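Local atomic coordinates of amine oxidase (Emericella nidulans, PDB entry 3PGB), a protein that probably oxidises primary amines to aldehydes, as a copper amine oxidase that carries one topaquinone cofactor per subunit. Residues G409-K417 with T440-F448. Numbering follows the deposited sequence.
Sequences GPYAFELLK and THVDSLCLF
His-441 lays its ring against the turn at Pro-410 to Phe-413, and its NE2 donates to Pro-410 O at 2.8 Å, reaching that oxygen from above the carbonyl plane instead of along a lone pair. Histidine suits the place because its flat ring can pack while its edge bonds. One face takes the CA-H of Phe-413 in a CH-pi contact, and the phenyl edge of Phe-413 also points toward the imidazole face in an offset edge-to-face pair, planes at 81°. Ala-412 centres an inverse gamma turn, its O 3.2 Å from His-441 CD2. At the other end, Leu-415 N gives a nearly straight bond (172°) to Asp-443 O. Lys-417 is long enough to approach two carboxylates: the bend ending its chain (chi4 127°) turns NZ into a 2.7 Å salt bridge with Asp-443 OD1, on the anti side. Glu-414 OE2 lies 4.0 Å from the same OD1; Lys-417 probably eases the repulsion, though its salt bridge to Glu-414 is long, and Gly-775 N holds Glu-414 OE1. In the copper amine oxidase enzyme domain, this joins the loop after strand 400-402 to strand 437-451 where that strand turns a corner and carries a classic beta bulge at Ser-444 and Leu-445, facing strand 426-434. Ser-444, small and hydroxylated, bonds back through OG to His-441 O at 2.7 Å and is also hydrogen-bonded with Thr-430 OG1. Leu-415 sets its branched apolar end, CD1, on Cys-446 CB, beside the disulfide to Cys-421. Farther out, Ser-460 of the second subunit packs on Phe-413.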
ATOM      1  N   GLY A 409       2.244  -1.180  26.058  1.00 18.20           N
ATOM      2  CA  GLY A 409       3.526  -0.880  26.699  1.00 18.52           C
ATOM      3  C   GLY A 409       4.226  -2.023  27.426  1.00 18.93           C
ATOM      4  O   GLY A 409       5.453  -2.116  27.381  1.00 19.40           O
ATOM      5  N   PRO A 410       3.467  -2.884  28.127  1.00 19.30           N
ATOM      6  CA  PRO A 410       4.092  -4.018  28.822  1.00 19.51           C
ATOM      7  C   PRO A 410       4.680  -5.082  27.892  1.00 19.79           C
ATOM      8  O   PRO A 410       5.595  -5.815  28.285  1.00 19.93           O
ATOM      9  CB  PRO A 410       2.932  -4.620  29.631  1.00 19.47           C
ATOM     10  CG  PRO A 410       1.958  -3.539  29.766  1.00 19.50           C
ATOM     11  CD  PRO A 410       2.050  -2.743  28.502  1.00 19.17           C
ATOM     12  N   TYR A 411       4.142  -5.179  26.681  1.00 19.98           N
ATOM     13  CA  TYR A 411       4.560  -6.206  25.736  1.00 20.16           C
ATOM     14  C   TYR A 411       5.295  -5.616  24.536  1.00 20.01           C
ATOM     15  O   TYR A 411       5.340  -6.226  23.475  1.00 19.92           O
ATOM     16  CB  TYR A 411       3.345  -7.021  25.293  1.00 20.19           C
ATOM     17  CG  TYR A 411       2.525  -7.503  26.462  1.00 20.74           C
ATOM     18  CD1 TYR A 411       2.957  -8.566  27.248  1.00 21.91           C
ATOM     19  CD2 TYR A 411       1.333  -6.883  26.801  1.00 21.53           C
ATOM     20  CE1 TYR A 411       2.218  -9.004  28.334  1.00 22.25           C
ATOM     21  CE2 TYR A 411       0.581  -7.311  27.885  1.00 21.99           C
ATOM     22  CZ  TYR A 411       1.031  -8.374  28.645  1.00 22.57           C
ATOM     23  OH  TYR A 411       0.295  -8.811  29.716  1.00 24.03           O
ATOM     24  N   ALA A 412       5.877  -4.435  24.717  1.00 20.05           N
ATOM     25  CA  ALA A 412       6.750  -3.840  23.708  1.00 20.15           C
ATOM     26  C   ALA A 412       8.180  -4.361  23.917  1.00 20.19           C
ATOM     27  O   ALA A 412       9.081  -3.602  24.269  1.00 20.04           O
ATOM     28  CB  ALA A 412       6.703  -2.320  23.792  1.00 19.96           C
ATOM     29  N   PHE A 413       8.371  -5.659  23.688  1.00 20.23           N
ATOM     30  CA  PHE A 413       9.622  -6.343  24.007  1.00 20.44           C
ATOM     31  C   PHE A 413      10.802  -5.865  23.160  1.00 20.25           C
ATOM     32  O   PHE A 413      10.630  -5.169  22.167  1.00 20.02           O
ATOM     33  CB  PHE A 413       9.467  -7.852  23.814  1.00 20.68           C
ATOM     34  CG  PHE A 413       8.446  -8.485  24.716  1.00 22.10           C
ATOM     35  CD1 PHE A 413       8.522  -8.331  26.095  1.00 23.50           C
ATOM     36  CD2 PHE A 413       7.418  -9.259  24.187  1.00 23.33           C
ATOM     37  CE1 PHE A 413       7.584  -8.929  26.931  1.00 24.53           C
ATOM     38  CE2 PHE A 413       6.477  -9.862  25.016  1.00 23.76           C
ATOM     39  CZ  PHE A 413       6.558  -9.699  26.384  1.00 24.26           C
ATOM     40  N   GLU A 414      12.007  -6.255  23.567  1.00 20.20           N
ATOM     41  CA  GLU A 414      13.219  -5.923  22.819  1.00 20.10           C
ATOM     42  C   GLU A 414      13.125  -6.501  21.404  1.00 19.75           C
ATOM     43  O   GLU A 414      12.648  -7.616  21.216  1.00 19.70           O
ATOM     44  CB  GLU A 414      14.457  -6.462  23.552  1.00 20.13           C
ATOM     45  CG  GLU A 414      15.797  -6.257  22.830  1.00 20.31           C
ATOM     46  CD  GLU A 414      17.002  -6.615  23.697  1.00 20.59           C
ATOM     47  OE1 GLU A 414      16.827  -7.310  24.725  1.00 21.00           O
ATOM     48  OE2 GLU A 414      18.129  -6.214  23.341  1.00 20.09           O
ATOM     49  N   LEU A 415      13.569  -5.724  20.422  1.00 19.50           N
ATOM     50  CA  LEU A 415      13.532  -6.129  19.017  1.00 19.36           C
ATOM     51  C   LEU A 415      14.743  -6.990  18.669  1.00 19.38           C
ATOM     52  O   LEU A 415      15.808  -6.843  19.272  1.00 19.78           O
ATOM     53  CB  LEU A 415      13.510  -4.888  18.123  1.00 19.18           C
ATOM     54  CG  LEU A 415      12.354  -3.918  18.378  1.00 19.08           C
ATOM     55  CD1 LEU A 415      12.450  -2.710  17.463  1.00 18.60           C
ATOM     56  CD2 LEU A 415      11.016  -4.621  18.188  1.00 18.93           C
ATOM     57  N   LEU A 416      14.584  -7.896  17.709  1.00 19.28           N
ATOM     58  CA  LEU A 416      15.728  -8.634  17.184  1.00 19.10           C
ATOM     59  C   LEU A 416      16.423  -7.744  16.169  1.00 19.00           C
ATOM     60  O   LEU A 416      15.855  -7.412  15.127  1.00 18.83           O
ATOM     61  CB  LEU A 416      15.305  -9.953  16.538  1.00 19.21           C
ATOM     62  CG  LEU A 416      14.690 -11.011  17.461  1.00 19.56           C
ATOM     63  CD1 LEU A 416      14.577 -12.335  16.724  1.00 19.80           C
ATOM     64  CD2 LEU A 416      15.501 -11.199  18.743  1.00 20.39           C
ATOM     65  N   LYS A 417      17.653  -7.351  16.484  1.00 18.93           N
ATOM     66  CA  LYS A 417      18.406  -6.430  15.640  1.00 18.79           C
ATOM     67  C   LYS A 417      18.758  -7.093  14.322  1.00 18.52           C
ATOM     68  O   LYS A 417      19.112  -8.261  14.294  1.00 18.31           O
ATOM     69  CB  LYS A 417      19.669  -5.959  16.355  1.00 18.74           C
ATOM     70  CG  LYS A 417      19.372  -5.083  17.548  1.00 18.99           C
ATOM     71  CD  LYS A 417      20.550  -4.951  18.489  1.00 19.56           C
ATOM     72  CE  LYS A 417      20.227  -3.974  19.604  1.00 20.09           C
ATOM     73  NZ  LYS A 417      20.471  -4.566  20.940  1.00 21.25           N
ATOM     74  N   THR A 440      12.077  -2.342  32.282  1.00 23.53           N
ATOM     75  CA  THR A 440      12.652  -1.688  31.114  1.00 23.06           C
ATOM     76  C   THR A 440      12.820  -2.718  30.001  1.00 23.04           C
ATOM     77  O   THR A 440      13.430  -3.768  30.205  1.00 22.80           O
ATOM     78  CB  THR A 440      14.013  -1.027  31.439  1.00 22.96           C
ATOM     79  OG1 THR A 440      13.804   0.097  32.304  1.00 22.24           O
ATOM     80  CG2 THR A 440      14.713  -0.548  30.160  1.00 22.31           C
ATOM     81  N   HIS A 441      12.240  -2.416  28.841  1.00 22.93           N
ATOM     82  CA  HIS A 441      12.449  -3.192  27.628  1.00 23.04           C
ATOM     83  C   HIS A 441      13.600  -2.556  26.867  1.00 22.86           C
ATOM     84  O   HIS A 441      13.441  -1.493  26.259  1.00 22.80           O
ATOM     85  CB  HIS A 441      11.196  -3.191  26.748  1.00 23.28           C
ATOM     86  CG  HIS A 441      10.041  -3.938  27.338  1.00 23.97           C
ATOM     87  ND1 HIS A 441      10.170  -5.205  27.872  1.00 24.95           N
ATOM     88  CD2 HIS A 441       8.736  -3.603  27.465  1.00 23.89           C
ATOM     89  CE1 HIS A 441       8.992  -5.615  28.309  1.00 24.95           C
ATOM     90  NE2 HIS A 441       8.104  -4.664  28.070  1.00 24.98           N
ATOM     91  N   VAL A 442      14.759  -3.206  26.910  1.00 22.61           N
ATOM     92  CA  VAL A 442      15.958  -2.661  26.293  1.00 22.30           C
ATOM     93  C   VAL A 442      15.814  -2.718  24.784  1.00 21.93           C
ATOM     94  O   VAL A 442      15.405  -3.737  24.251  1.00 21.98           O
ATOM     95  CB  VAL A 442      17.217  -3.445  26.714  1.00 22.39           C
ATOM     96  CG1 VAL A 442      18.443  -2.959  25.934  1.00 22.15           C
ATOM     97  CG2 VAL A 442      17.441  -3.313  28.208  1.00 22.24           C
ATOM     98  N   ASP A 443      16.139  -1.621  24.107  1.00 21.50           N
ATOM     99  CA  ASP A 443      16.140  -1.585  22.652  1.00 21.18           C
ATOM    100  C   ASP A 443      14.829  -2.130  22.094  1.00 20.93           C
ATOM    101  O   ASP A 443      14.804  -3.112  21.341  1.00 20.75           O
ATOM    102  CB  ASP A 443      17.334  -2.369  22.105  1.00 21.23           C
ATOM    103  CG  ASP A 443      18.669  -1.815  22.580  1.00 21.43           C
ATOM    104  OD1 ASP A 443      19.656  -2.582  22.581  1.00 22.23           O
ATOM    105  OD2 ASP A 443      18.741  -0.624  22.947  1.00 21.33           O
ATOM    106  N   SER A 444      13.740  -1.480  22.494  1.00 20.60           N
ATOM    107  CA  SER A 444      12.398  -1.833  22.041  1.00 20.26           C
ATOM    108  C   SER A 444      11.846  -0.836  21.014  1.00 19.87           C
ATOM    109  O   SER A 444      10.940  -1.175  20.270  1.00 20.21           O
ATOM    110  CB  SER A 444      11.454  -1.954  23.234  1.00 20.24           C
ATOM    111  OG  SER A 444      11.747  -0.979  24.216  1.00 20.36           O
ATOM    112  N   LEU A 445      12.368   0.388  20.986  1.00 19.21           N
ATOM    113  CA  LEU A 445      12.111   1.303  19.871  1.00 18.89           C
ATOM    114  C   LEU A 445      13.304   1.242  18.929  1.00 18.47           C
ATOM    115  O   LEU A 445      14.432   1.019  19.370  1.00 18.56           O
ATOM    116  CB  LEU A 445      11.937   2.745  20.344  1.00 18.76           C
ATOM    117  CG  LEU A 445      10.695   3.103  21.156  1.00 19.41           C
ATOM    118  CD1 LEU A 445      10.769   4.555  21.624  1.00 19.19           C
ATOM    119  CD2 LEU A 445       9.415   2.859  20.357  1.00 19.90           C
ATOM    120  N   CYS A 446      13.064   1.437  17.638  1.00 17.69           N
ATOM    121  CA  CYS A 446      14.166   1.613  16.706  1.00 17.20           C
ATOM    122  C   CYS A 446      13.933   2.810  15.792  1.00 16.70           C
ATOM    123  O   CYS A 446      12.792   3.212  15.531  1.00 16.72           O
ATOM    124  CB  CYS A 446      14.437   0.328  15.913  1.00 17.28           C
ATOM    125  SG  CYS A 446      13.263  -0.076  14.628  1.00 17.21           S
ATOM    126  N   LEU A 447      15.040   3.392  15.347  1.00 15.91           N
ATOM    127  CA  LEU A 447      15.032   4.564  14.493  1.00 15.36           C
ATOM    128  C   LEU A 447      15.993   4.268  13.364  1.00 14.83           C
ATOM    129  O   LEU A 447      17.100   3.796  13.614  1.00 14.73           O
ATOM    130  CB  LEU A 447      15.519   5.794  15.266  1.00 15.44           C
ATOM    131  CG  LEU A 447      14.650   6.329  16.407  1.00 15.60           C
ATOM    132  CD1 LEU A 447      15.385   7.411  17.176  1.00 14.86           C
ATOM    133  CD2 LEU A 447      13.323   6.859  15.864  1.00 15.93           C
ATOM    134  N   PHE A 448      15.592   4.539  12.128  1.00 14.26           N
ATOM    135  CA  PHE A 448      16.492   4.323  11.011  1.00 14.11           C
ATOM    136  C   PHE A 448      16.060   5.003   9.726  1.00 13.99           C
ATOM    137  O   PHE A 448      14.869   5.149   9.444  1.00 13.78           O
ATOM    138  CB  PHE A 448      16.664   2.821  10.742  1.00 14.22           C
ATOM    139  CG  PHE A 448      15.384   2.110  10.416  1.00 14.34           C
ATOM    140  CD1 PHE A 448      14.561   1.637  11.426  1.00 14.50           C
ATOM    141  CD2 PHE A 448      15.002   1.910   9.095  1.00 14.35           C
ATOM    142  CE1 PHE A 448      13.379   0.975  11.128  1.00 14.31           C
ATOM    143  CE2 PHE A 448      13.821   1.252   8.793  1.00 14.49           C
ATOM    144  CZ  PHE A 448      13.010   0.784   9.810  1.00 14.20           C
TER